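Local coordinates for lipoprotein outS (Dickeya dadantii, PDB 3UTK) that acts as the pilotin of the type II secretion system, interacting with the secretin OutD and required for export of pectate lyases and cellulases across the outer membrane, at residues Asn41-Gln46 against Gly88-Leu93; Ser49-Ser54 against Gln95-Leu100; Ala53-Arg58 against Pro67-Ile72; Leu73-Asn78 against Asp127-Val132. One frame throughout, in Å; residues are numbered along the deposited sequence.

How the interactions relate
Interactions 1, 2 and 3 follow one another along helix 40-60, which meets first the loop 88-93, then helix 94-106, then the start of helix 69-82; the centres of interactions 1 and 3 lie about 17 Å apart. Interactions 2 and 3 share Ala53 and Ser54, and their centres are about 9 Å apart. A salt bridge joins them, from Lys55 NZ to Glu98 OE1 at 2.9 Å. Interaction 4 carries helix 69-82 onto the C-terminal helix 123-131 and touches the other three: Leu73 CD1 packs on Leu93 CG at 3.8 Å, Val51 CG2 on Ala76 CB, and Met129 SD on Pro67 CD at 3.6 Å.

Interaction 1: residues Asn41-Gln46 against Gly88-Leu93; sequences NEQISQ and GRYQSL
Ile44 lies against Tyr90 and its neighbours in the loop, giving the contact its apolar centre. Ile44 CG1 meets the ring at Tyr90 CD1, 3.6 Å away, the two side chains running alongside each other in opposing senses. With CG1 set beside its own backbone N (chi1 -54°) and the chain extended beyond it, Ile44 CD1 is carried out to the backbone of the loop, 3.2 Å from Arg89 O. On the other branch, Ile44 CG2 faces Ser92 OG at 3.8 Å. Leu93 adds CD1, which comes within 3.9 Å of Ile44 O.

One hydrogen bond accompanies this packing. Tyr90 OH donates to Gln43 OE1 at 3.1 Å, the amide oxygen sitting at the ring edge in the plane of the ring. The amide and ring planes are almost perpendicular, 86° apart, and the hydroxyl stands above the carbonyl plane of the amide, 46° out of it. Both residues are buried, so the bond pairs two polar groups inside the protein. The Gln43 chain runs extended beyond CG, which takes the amide out from the helix to the phenol.

A type I beta turn from Tyr90 to Leu93 sets the loop side, bringing Ser92 and Leu93 round to the same isoleucine. Trp85 touches both Gln43 and Tyr90. Segment 41-46 belongs to the first turns of helix 40-60, while the loop links helix 69-82 to helix 94-106; Tyr90 reaches Ala80, and Leu93 packs on Leu73 and Val77, closing the loop over both helix 40-60 and helix 69-82.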
loop_
_atom_site.group_PDB
_atom_site.type_symbol
_atom_site.label_atom_id
_atom_site.label_comp_id
_atom_site.label_asym_id
_atom_site.label_seq_id
_atom_site.Cartn_x
_atom_site.Cartn_y
_atom_site.Cartn_z
ATOM N N ASN A 41 2.658 -13.412 -9.279
ATOM C CA ASN A 41 1.841 -12.330 -9.816
ATOM C C ASN A 41 0.899 -11.790 -8.756
ATOM O O ASN A 41 0.821 -10.580 -8.534
ATOM C CB ASN A 41 1.037 -12.804 -11.028
ATOM C CG ASN A 41 1.920 -13.277 -12.162
ATOM O OD1 ASN A 41 3.110 -12.960 -12.211
ATOM N ND2 ASN A 41 1.340 -14.037 -13.090
ATOM N N GLU A 42 0.178 -12.694 -8.105
ATOM C CA GLU A 42 -0.720 -12.297 -7.037
ATOM C C GLU A 42 0.049 -11.556 -5.948
ATOM O O GLU A 42 -0.463 -10.611 -5.365
ATOM C CB GLU A 42 -1.454 -13.505 -6.458
ATOM C CG GLU A 42 -2.415 -14.164 -7.437
ATOM C CD GLU A 42 -3.303 -15.202 -6.776
ATOM O OE1 GLU A 42 -3.249 -15.329 -5.531
ATOM O OE2 GLU A 42 -4.052 -15.890 -7.503
ATOM N N GLN A 43 1.285 -11.973 -5.689
ATOM C CA GLN A 43 2.076 -11.344 -4.632
ATOM C C GLN A 43 2.329 -9.859 -4.886
ATOM O O GLN A 43 2.047 -9.019 -4.025
ATOM C CB GLN A 43 3.399 -12.093 -4.422
ATOM C CG GLN A 43 3.205 -13.529 -3.979
ATOM C CD GLN A 43 4.508 -14.244 -3.701
ATOM O OE1 GLN A 43 5.595 -13.711 -3.939
ATOM N NE2 GLN A 43 4.407 -15.467 -3.192
ATOM N N ILE A 44 2.844 -9.541 -6.071
ATOM C CA ILE A 44 3.206 -8.166 -6.410
ATOM C C ILE A 44 1.990 -7.246 -6.427
ATOM O O ILE A 44 2.034 -6.128 -5.909
ATOM C CB ILE A 44 3.909 -8.093 -7.772
ATOM C CG1 ILE A 44 5.106 -9.046 -7.799
ATOM C CG2 ILE A 44 4.338 -6.664 -8.066
ATOM C CD1 ILE A 44 5.778 -9.145 -9.149
ATOM N N SER A 45 0.907 -7.723 -7.029
ATOM C CA SER A 45 -0.345 -6.976 -7.074
ATOM C C SER A 45 -0.877 -6.681 -5.677
ATOM O O SER A 45 -1.453 -5.616 -5.429
ATOM C CB SER A 45 -1.393 -7.762 -7.852
ATOM O OG SER A 45 -1.101 -7.742 -9.234
ATOM N N GLN A 46 -0.696 -7.636 -4.772
ATOM C CA GLN A 46 -1.188 -7.481 -3.410
ATOM C C GLN A 46 -0.412 -6.405 -2.661
ATOM O O GLN A 46 -1.003 -5.579 -1.970
ATOM C CB GLN A 46 -1.145 -8.817 -2.652
ATOM C CG GLN A 46 -2.189 -9.819 -3.138
ATOM C CD GLN A 46 -2.331 -11.038 -2.241
ATOM O OE1 GLN A 46 -1.664 -11.159 -1.212
ATOM N NE2 GLN A 46 -3.213 -11.950 -2.634
ATOM N N GLY A 88 12.918 -10.930 -4.917
ATOM C CA GLY A 88 13.745 -10.708 -6.085
ATOM C C GLY A 88 12.888 -10.458 -7.309
ATOM O O GLY A 88 13.301 -9.744 -8.222
ATOM N N ARG A 89 11.686 -11.034 -7.319
ATOM C CA ARG A 89 10.806 -10.977 -8.485
ATOM C C ARG A 89 9.885 -9.764 -8.464
ATOM O O ARG A 89 8.913 -9.708 -9.215
ATOM C CB ARG A 89 9.964 -12.258 -8.596
ATOM C CG ARG A 89 10.768 -13.525 -8.900
ATOM C CD ARG A 89 9.854 -14.714 -9.195
ATOM N NE ARG A 89 9.050 -14.504 -10.399
ATOM C CZ ARG A 89 8.094 -15.329 -10.818
ATOM N NH1 ARG A 89 7.809 -16.427 -10.132
ATOM N NH2 ARG A 89 7.417 -15.051 -11.926
ATOM N N TYR A 90 10.209 -8.789 -7.620
ATOM C CA TYR A 90 9.303 -7.678 -7.340
ATOM C C TYR A 90 9.548 -6.411 -8.164
ATOM O O TYR A 90 8.919 -5.385 -7.915
ATOM C CB TYR A 90 9.326 -7.341 -5.845
ATOM C CG TYR A 90 8.567 -8.324 -4.993
ATOM C CD1 TYR A 90 7.947 -9.432 -5.558
ATOM C CD2 TYR A 90 8.451 -8.137 -3.621
ATOM C CE1 TYR A 90 7.250 -10.337 -4.775
ATOM C CE2 TYR A 90 7.753 -9.031 -2.837
ATOM C CZ TYR A 90 7.153 -10.126 -3.417
ATOM O OH TYR A 90 6.458 -11.016 -2.632
ATOM N N GLN A 91 10.436 -6.496 -9.152
ATOM C CA GLN A 91 10.841 -5.335 -9.956
ATOM C C GLN A 91 9.733 -4.311 -10.244
ATOM O O GLN A 91 9.960 -3.092 -10.192
ATOM C CB GLN A 91 11.485 -5.799 -11.270
ATOM C CG GLN A 91 12.869 -6.410 -11.097
ATOM C CD GLN A 91 12.831 -7.910 -10.859
ATOM O OE1 GLN A 91 11.766 -8.527 -10.859
ATOM N NE2 GLN A 91 14.000 -8.505 -10.667
ATOM N N SER A 92 8.534 -4.806 -10.532
ATOM C CA SER A 92 7.432 -3.948 -10.943
ATOM C C SER A 92 6.564 -3.468 -9.778
ATOM O O SER A 92 5.348 -3.338 -9.935
ATOM C CB SER A 92 6.552 -4.683 -11.953
ATOM O OG SER A 92 6.014 -5.864 -11.382
ATOM N N LEU A 93 7.174 -3.172 -8.630
ATOM C CA LEU A 93 6.389 -2.782 -7.443
ATOM C C LEU A 93 6.110 -1.275 -7.274
ATOM O O LEU A 93 4.964 -0.880 -7.061
ATOM C CB LEU A 93 6.992 -3.361 -6.146
ATOM C CG LEU A 93 6.209 -3.021 -4.863
ATOM C CD1 LEU A 93 4.759 -3.480 -4.953
ATOM C CD2 LEU A 93 6.874 -3.594 -3.604
#

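Interaction 2: residues Ser49-Ser54 against Gln95-Leu100; sequences SLVAAS and QLSENL
Ala52 and Ser97 mark the close passage of the two helices, their CA atoms 5.2 Å apart and the local axes approaching to 7.9 Å. One apolar pair, Ala52 CB on Leu100 CB at 3.8 Å, is joined by carbons resting on backbone atoms and by the meeting of Ser97 with Val51. Ala52 CB also lies over the backbone at Ser97 O, 3.6 Å away. Leu100 reaches back along helix 40-60 with CD1, which comes within 3.6 Å of Ser49 N.

Ser97 contributes a mixed contact. Ser97 OG approaches Val51 CB at 3.4 Å, and Ser97 CB meets Val51 CG1 at 3.6 Å. With OG placed beside its own backbone N (chi1 -65°), the Ser97 hydroxyl bonds to Leu93 O, in the loop just before its helix, so this buried oxygen is satisfied although it faces valine carbons.

Small residues at the crossing let the backbones come near. The two segments cross obliquely, with a signed angle of -51°. Their parent helices, 40-60 and 94-106, belong to the nested alpha-helical hairpins that make up the pilotin fold.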
loop_
_atom_site.group_PDB
_atom_site.type_symbol
_atom_site.label_atom_id
_atom_site.label_comp_id
_atom_site.label_asym_id
_atom_site.label_seq_id
_atom_site.Cartn_x
_atom_site.Cartn_y
_atom_site.Cartn_z
ATOM N N SER A 49 -1.199 -2.892 -3.974
ATOM C CA SER A 49 -2.488 -2.452 -3.458
ATOM C C SER A 49 -2.369 -1.841 -2.054
ATOM O O SER A 49 -3.022 -0.843 -1.743
ATOM C CB SER A 49 -3.483 -3.616 -3.460
ATOM O OG SER A 49 -4.703 -3.251 -2.834
ATOM N N LEU A 50 -1.537 -2.443 -1.210
ATOM C CA LEU A 50 -1.330 -1.947 0.149
ATOM C C LEU A 50 -0.588 -0.616 0.107
ATOM O O LEU A 50 -0.923 0.309 0.822
ATOM C CB LEU A 50 -0.546 -2.966 0.989
ATOM C CG LEU A 50 -1.301 -4.213 1.457
ATOM C CD1 LEU A 50 -0.339 -5.252 2.038
ATOM C CD2 LEU A 50 -2.374 -3.854 2.478
ATOM N N VAL A 51 0.411 -0.521 -0.759
ATOM C CA VAL A 51 1.142 0.726 -0.916
ATOM C C VAL A 51 0.219 1.847 -1.420
ATOM O O VAL A 51 0.245 2.961 -0.896
ATOM C CB VAL A 51 2.343 0.545 -1.864
ATOM C CG1 VAL A 51 3.053 1.866 -2.064
ATOM C CG2 VAL A 51 3.308 -0.499 -1.283
ATOM N N ALA A 52 -0.592 1.540 -2.428
ATOM C CA ALA A 52 -1.542 2.505 -2.987
ATOM C C ALA A 52 -2.557 2.988 -1.957
ATOM O O ALA A 52 -2.853 4.181 -1.881
ATOM C CB ALA A 52 -2.268 1.904 -4.177
ATOM N N ALA A 53 -3.104 2.059 -1.183
ATOM C CA ALA A 53 -4.073 2.408 -0.141
ATOM C C ALA A 53 -3.423 3.287 0.933
ATOM O O ALA A 53 -4.028 4.232 1.428
ATOM C CB ALA A 53 -4.667 1.149 0.482
ATOM N N SER A 54 -2.188 2.954 1.298
ATOM C CA SER A 54 -1.447 3.753 2.256
ATOM C C SER A 54 -1.176 5.173 1.760
ATOM O O SER A 54 -1.331 6.114 2.516
ATOM C CB SER A 54 -0.133 3.070 2.632
ATOM O OG SER A 54 -0.387 1.828 3.263
ATOM N N GLN A 95 6.315 1.460 -9.471
ATOM C CA GLN A 95 5.475 2.027 -10.518
ATOM C C GLN A 95 4.049 1.486 -10.447
ATOM O O GLN A 95 3.084 2.231 -10.640
ATOM C CB GLN A 95 6.056 1.762 -11.904
ATOM C CG GLN A 95 5.216 2.375 -13.020
ATOM C CD GLN A 95 5.022 3.872 -12.838
ATOM O OE1 GLN A 95 5.964 4.598 -12.524
ATOM N NE2 GLN A 95 3.794 4.336 -13.024
ATOM N N LEU A 96 3.916 0.191 -10.177
ATOM C CA LEU A 96 2.591 -0.409 -10.096
ATOM C C LEU A 96 1.798 0.242 -8.972
ATOM O O LEU A 96 0.601 0.500 -9.111
ATOM C CB LEU A 96 2.675 -1.920 -9.872
ATOM C CG LEU A 96 1.298 -2.569 -9.689
ATOM C CD1 LEU A 96 0.419 -2.328 -10.920
ATOM C CD2 LEU A 96 1.410 -4.051 -9.391
ATOM N N SER A 97 2.479 0.516 -7.865
ATOM C CA SER A 97 1.857 1.139 -6.701
ATOM C C SER A 97 1.286 2.510 -7.045
ATOM O O SER A 97 0.158 2.840 -6.669
ATOM C CB SER A 97 2.878 1.287 -5.571
ATOM O OG SER A 97 3.318 0.028 -5.101
ATOM N N GLU A 98 2.079 3.302 -7.763
ATOM C CA GLU A 98 1.666 4.638 -8.171
ATOM C C GLU A 98 0.504 4.563 -9.162
ATOM O O GLU A 98 -0.434 5.360 -9.085
ATOM C CB GLU A 98 2.850 5.416 -8.760
ATOM C CG GLU A 98 2.515 6.815 -9.281
ATOM C CD GLU A 98 2.024 7.771 -8.199
ATOM O OE1 GLU A 98 2.146 7.448 -7.001
ATOM O OE2 GLU A 98 1.511 8.858 -8.555
ATOM N N ASN A 99 0.557 3.602 -10.082
ATOM C CA ASN A 99 -0.537 3.421 -11.044
ATOM C C ASN A 99 -1.862 3.091 -10.365
ATOM O O ASN A 99 -2.909 3.629 -10.729
ATOM C CB ASN A 99 -0.197 2.339 -12.068
ATOM C CG ASN A 99 0.869 2.781 -13.045
ATOM O OD1 ASN A 99 1.380 1.979 -13.833
ATOM N ND2 ASN A 99 1.216 4.062 -12.999
ATOM N N LEU A 100 -1.812 2.200 -9.379
ATOM C CA LEU A 100 -3.001 1.823 -8.617
ATOM C C LEU A 100 -3.524 2.986 -7.777
ATOM O O LEU A 100 -4.725 3.139 -7.600
ATOM C CB LEU A 100 -2.711 0.616 -7.714
ATOM C CG LEU A 100 -2.569 -0.766 -8.360
ATOM C CD1 LEU A 100 -2.198 -1.787 -7.301
ATOM C CD2 LEU A 100 -3.851 -1.184 -9.087
#

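Interaction 3: residues Ala53-Arg58 against Pro67-Ile72; sequences ASKYLR and PDDGTI
Arg58 and Lys55 clasp Asp69 in a salt-bridge network where helix 40-60 meets the beginning of helix 69-82, within the nested helical hairpins of the pilotin. Arg58 CB points toward the other segment, and CG lies anti to the backbone N (chi1 -170°). This extended start carries Arg58 CD to 3.4 Å from Pro67 O; the bend at chi3 then swings NE and CZ round, turning the guanidinium to the acidic side chain. Arg58 NH1 donates twice, to Pro67 O at 3.0 Å and to Asp69 OD1 at 2.9 Å, and also lies 3.5 Å from Ile72 CD1. Arg58 NH2 bonds Asp69 OD1 too, again at 2.9 Å, so two nitrogens grip one oxygen end-on. All three N-H bonds are bent, at about 140-145°. That oxygen lies in the guanidinium plane, while the carboxylate is turned 36° from it.

Asp69 OD2 takes Lys55 NZ on its syn side at 3.1 Å; the extended lysine chain also reaches Glu98, so its ammonium bridges two acids. Sharing of Asp69 by two cations probably stabilises its charged form.

Deeper in, Ile72 CG2 covers Ser54 CB at 3.7 Å. Met129 of helix 123-131 packs against both Ser54 and Pro67. Asp68 is the N-cap of helix 69-82: its OD1 accepts from Thr71 OG1, which comes from above the carboxylate plane, and from Thr71 N at 2.9 Å, nearly in line with the C-O bond.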
loop_
_atom_site.group_PDB
_atom_site.type_symbol
_atom_site.label_atom_id
_atom_site.label_comp_id
_atom_site.label_asym_id
_atom_site.label_seq_id
_atom_site.Cartn_x
_atom_site.Cartn_y
_atom_site.Cartn_z
ATOM N N ALA A 53 -3.104 2.059 -1.183
ATOM C CA ALA A 53 -4.073 2.408 -0.141
ATOM C C ALA A 53 -3.423 3.287 0.933
ATOM O O ALA A 53 -4.028 4.232 1.428
ATOM C CB ALA A 53 -4.667 1.149 0.482
ATOM N N SER A 54 -2.188 2.954 1.298
ATOM C CA SER A 54 -1.447 3.753 2.256
ATOM C C SER A 54 -1.176 5.173 1.760
ATOM O O SER A 54 -1.331 6.114 2.516
ATOM C CB SER A 54 -0.133 3.070 2.632
ATOM O OG SER A 54 -0.387 1.828 3.263
ATOM N N LYS A 55 -0.739 5.330 0.508
ATOM C CA LYS A 55 -0.521 6.674 -0.035
ATOM C C LYS A 55 -1.852 7.434 -0.096
ATOM O O LYS A 55 -1.906 8.631 0.166
ATOM C CB LYS A 55 0.143 6.619 -1.419
ATOM C CG LYS A 55 0.427 7.997 -2.018
ATOM C CD LYS A 55 1.218 7.925 -3.318
ATOM C CE LYS A 55 1.567 9.324 -3.813
ATOM N NZ LYS A 55 2.615 9.301 -4.871
ATOM N N TYR A 56 -2.922 6.736 -0.459
ATOM C CA TYR A 56 -4.250 7.350 -0.477
ATOM C C TYR A 56 -4.610 7.910 0.907
ATOM O O TYR A 56 -5.137 9.016 1.030
ATOM C CB TYR A 56 -5.310 6.349 -0.976
ATOM C CG TYR A 56 -6.672 6.962 -1.210
ATOM C CD1 TYR A 56 -7.539 7.206 -0.151
ATOM C CD2 TYR A 56 -7.098 7.278 -2.496
ATOM C CE1 TYR A 56 -8.788 7.768 -0.370
ATOM C CE2 TYR A 56 -8.343 7.840 -2.718
ATOM C CZ TYR A 56 -9.179 8.082 -1.658
ATOM O OH TYR A 56 -10.413 8.648 -1.888
ATOM N N LEU A 57 -4.290 7.168 1.958
ATOM C CA LEU A 57 -4.598 7.648 3.297
ATOM C C LEU A 57 -3.770 8.892 3.608
ATOM O O LEU A 57 -4.292 9.877 4.117
ATOM C CB LEU A 57 -4.348 6.573 4.357
ATOM C CG LEU A 57 -5.371 5.436 4.474
ATOM C CD1 LEU A 57 -4.908 4.353 5.467
ATOM C CD2 LEU A 57 -6.746 5.966 4.894
ATOM N N ARG A 58 -2.480 8.845 3.300
ATOM C CA ARG A 58 -1.616 9.976 3.629
ATOM C C ARG A 58 -2.039 11.231 2.870
ATOM O O ARG A 58 -2.152 12.309 3.451
ATOM C CB ARG A 58 -0.138 9.663 3.337
ATOM C CG ARG A 58 0.834 10.723 3.877
ATOM C CD ARG A 58 2.259 10.473 3.398
ATOM N NE ARG A 58 2.405 10.794 1.985
ATOM C CZ ARG A 58 2.883 9.965 1.065
ATOM N NH1 ARG A 58 3.276 8.744 1.403
ATOM N NH2 ARG A 58 2.962 10.362 -0.201
ATOM N N PRO A 67 4.320 7.765 6.765
ATOM C CA PRO A 67 5.606 8.160 6.180
ATOM C C PRO A 67 5.573 8.252 4.660
ATOM O O PRO A 67 4.522 8.054 4.043
ATOM C CB PRO A 67 6.532 7.020 6.610
ATOM C CG PRO A 67 5.629 5.830 6.612
ATOM C CD PRO A 67 4.297 6.335 7.121
ATOM N N ASP A 68 6.727 8.540 4.068
ATOM C CA ASP A 68 6.825 8.757 2.625
ATOM C C ASP A 68 6.689 7.460 1.827
ATOM O O ASP A 68 6.706 6.370 2.392
ATOM C CB ASP A 68 8.133 9.480 2.280
ATOM C CG ASP A 68 9.356 8.742 2.778
ATOM O OD1 ASP A 68 9.505 7.553 2.446
ATOM O OD2 ASP A 68 10.172 9.348 3.509
ATOM N N ASP A 69 6.553 7.588 0.510
ATOM C CA ASP A 69 6.349 6.435 -0.362
ATOM C C ASP A 69 7.452 5.392 -0.200
ATOM O O ASP A 69 7.189 4.190 -0.224
ATOM C CB ASP A 69 6.273 6.874 -1.833
ATOM C CG ASP A 69 5.089 7.790 -2.120
ATOM O OD1 ASP A 69 4.216 7.975 -1.236
ATOM O OD2 ASP A 69 5.026 8.316 -3.251
ATOM N N GLY A 70 8.688 5.855 -0.048
ATOM C CA GLY A 70 9.825 4.959 0.104
ATOM C C GLY A 70 9.685 4.081 1.334
ATOM O O GLY A 70 9.965 2.883 1.289
ATOM N N THR A 71 9.235 4.679 2.435
ATOM C CA THR A 71 9.049 3.941 3.680
ATOM C C THR A 71 7.872 2.978 3.576
ATOM O O THR A 71 7.948 1.843 4.053
ATOM C CB THR A 71 8.828 4.882 4.881
ATOM O OG1 THR A 71 9.935 5.784 4.995
ATOM C CG2 THR A 71 8.694 4.084 6.175
ATOM N N ILE A 72 6.777 3.438 2.969
ATOM C CA ILE A 72 5.634 2.571 2.714
ATOM C C ILE A 72 6.060 1.362 1.877
ATOM O O ILE A 72 5.692 0.226 2.182
ATOM C CB ILE A 72 4.487 3.332 2.012
ATOM C CG1 ILE A 72 3.943 4.442 2.918
ATOM C CG2 ILE A 72 3.366 2.375 1.628
ATOM C CD1 ILE A 72 2.872 5.330 2.249
#

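Interaction 4: residues Leu73-Asn78 against Asp127-Val132; sequences LKTAVN and DAMRTV
Thr75 points into the end of helix 123-131 and is straddled by Met129 and Val132. The threonine and methionine side chains cross at about a right angle, Thr75 OG1 standing 3.3 Å from Met129 CG. Val132 comes in obliquely, its CG2 3.2 Å from Thr75 OG1. This oxygen sits beside its own backbone N (chi1 -58°), where it bonds to Thr71 O one turn earlier; the hydroxyl is thus satisfied within its helix while carbons close round it. The other branch, Thr75 CG2, lies 3.9 Å from Ala128 CB.

This packing sets the middle of helix 69-82 against the C-terminal helix 123-131 in the all-helical pilotin fold, with Thr75 also touching Phe125. Lys74 and Asn78 border the threonine along the helix, and both meet Val132 obliquely. The aliphatic part of the lysine does the touching, Lys74 CD lying 3.4 Å from Val132 CG1, tighter than usual for two carbons. Asn78 ND2 approaches Val132 CG2 at 3.9 Å. A water joins the segments here, accepting a weak bond from Asn78 ND2 and donating to Thr131 OG1 at 3.3 Å. Thr131 OG1 itself donates to Ala128 O at 2.7 Å.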
loop_
_atom_site.group_PDB
_atom_site.type_symbol
_atom_site.label_atom_id
_atom_site.label_comp_id
_atom_site.label_asym_id
_atom_site.label_seq_id
_atom_site.Cartn_x
_atom_site.Cartn_y
_atom_site.Cartn_z
ATOM N N LEU A 73 6.838 1.609 0.826
ATOM C CA LEU A 73 7.347 0.532 -0.014
ATOM C C LEU A 73 8.205 -0.460 0.773
ATOM O O LEU A 73 8.079 -1.678 0.612
ATOM C CB LEU A 73 8.177 1.097 -1.166
ATOM C CG LEU A 73 8.225 0.172 -2.373
ATOM C CD1 LEU A 73 6.916 0.333 -3.141
ATOM C CD2 LEU A 73 9.425 0.484 -3.263
ATOM N N LYS A 74 9.089 0.073 1.608
ATOM C CA LYS A 74 9.974 -0.763 2.400
ATOM C C LYS A 74 9.148 -1.637 3.335
ATOM O O LYS A 74 9.520 -2.776 3.620
ATOM C CB LYS A 74 10.947 0.108 3.198
ATOM C CG LYS A 74 11.985 -0.667 3.980
ATOM C CD LYS A 74 12.768 0.248 4.900
ATOM C CE LYS A 74 13.473 1.352 4.129
ATOM N NZ LYS A 74 14.496 2.031 4.989
ATOM N N THR A 75 8.022 -1.103 3.807
ATOM C CA THR A 75 7.140 -1.858 4.688
ATOM C C THR A 75 6.497 -3.029 3.951
ATOM O O THR A 75 6.391 -4.133 4.491
ATOM C CB THR A 75 6.034 -0.971 5.275
ATOM O OG1 THR A 75 6.631 0.116 5.994
ATOM C CG2 THR A 75 5.161 -1.774 6.220
ATOM N N ALA A 76 6.081 -2.792 2.712
ATOM C CA ALA A 76 5.484 -3.851 1.908
ATOM C C ALA A 76 6.514 -4.943 1.631
ATOM O O ALA A 76 6.206 -6.135 1.687
ATOM C CB ALA A 76 4.917 -3.281 0.587
ATOM N N VAL A 77 7.741 -4.536 1.330
ATOM C CA VAL A 77 8.800 -5.508 1.096
ATOM C C VAL A 77 9.046 -6.339 2.359
ATOM O O VAL A 77 9.188 -7.557 2.279
ATOM C CB VAL A 77 10.096 -4.846 0.584
ATOM C CG1 VAL A 77 11.231 -5.845 0.550
ATOM C CG2 VAL A 77 9.867 -4.242 -0.805
ATOM N N ASN A 78 9.059 -5.688 3.523
ATOM C CA ASN A 78 9.275 -6.396 4.788
ATOM C C ASN A 78 8.185 -7.415 5.088
ATOM O O ASN A 78 8.465 -8.529 5.530
ATOM C CB ASN A 78 9.416 -5.415 5.952
ATOM C CG ASN A 78 10.795 -4.783 6.016
ATOM O OD1 ASN A 78 11.664 -5.081 5.198
ATOM N ND2 ASN A 78 10.998 -3.896 6.985
ATOM N N ASP A 127 0.345 -0.625 11.307
ATOM C CA ASP A 127 1.120 -1.063 12.475
ATOM C C ASP A 127 2.527 -1.526 12.076
ATOM O O ASP A 127 3.519 -1.226 12.756
ATOM C CB ASP A 127 0.400 -2.195 13.208
ATOM C CG ASP A 127 -0.706 -1.696 14.123
ATOM O OD1 ASP A 127 -0.894 -0.467 14.236
ATOM O OD2 ASP A 127 -1.381 -2.545 14.745
ATOM N N ALA A 128 2.602 -2.260 10.972
ATOM C CA ALA A 128 3.873 -2.760 10.451
ATOM C C ALA A 128 4.794 -1.608 10.068
ATOM O O ALA A 128 6.020 -1.705 10.149
ATOM C CB ALA A 128 3.627 -3.661 9.251
ATOM N N MET A 129 4.190 -0.510 9.645
ATOM C CA MET A 129 4.938 0.657 9.218
ATOM C C MET A 129 5.722 1.317 10.342
ATOM O O MET A 129 6.748 1.940 10.101
ATOM C CB MET A 129 3.976 1.672 8.624
ATOM C CG MET A 129 4.298 2.077 7.235
ATOM S SD MET A 129 2.910 3.049 6.652
ATOM C CE MET A 129 2.069 1.865 5.606
ATOM N N ARG A 130 5.224 1.208 11.566
ATOM C CA ARG A 130 5.936 1.767 12.709
ATOM C C ARG A 130 7.292 1.108 12.903
ATOM O O ARG A 130 8.280 1.776 13.195
ATOM C CB ARG A 130 5.111 1.610 13.974
ATOM C CG ARG A 130 3.782 2.284 13.880
ATOM C CD ARG A 130 3.469 2.999 15.162
ATOM N NE ARG A 130 2.048 3.266 15.257
ATOM C CZ ARG A 130 1.435 3.594 16.385
ATOM N NH1 ARG A 130 2.133 3.699 17.507
ATOM N NH2 ARG A 130 0.131 3.814 16.386
ATOM N N THR A 131 7.330 -0.209 12.743
ATOM C CA THR A 131 8.561 -0.961 12.952
ATOM C C THR A 131 9.611 -0.583 11.911
ATOM O O THR A 131 10.797 -0.857 12.083
ATOM C CB THR A 131 8.303 -2.477 12.900
ATOM O OG1 THR A 131 8.077 -2.880 11.544
ATOM C CG2 THR A 131 7.088 -2.836 13.739
ATOM N N VAL A 132 9.165 0.057 10.834
ATOM C CA VAL A 132 10.059 0.467 9.758
ATOM C C VAL A 132 10.544 1.901 9.960
ATOM O O VAL A 132 11.665 2.247 9.589
ATOM C CB VAL A 132 9.365 0.366 8.387
ATOM C CG1 VAL A 132 10.371 0.583 7.265
ATOM C CG2 VAL A 132 8.683 -0.982 8.237
HETATM O O HOH W 1 10.150 -4.152 9.376
#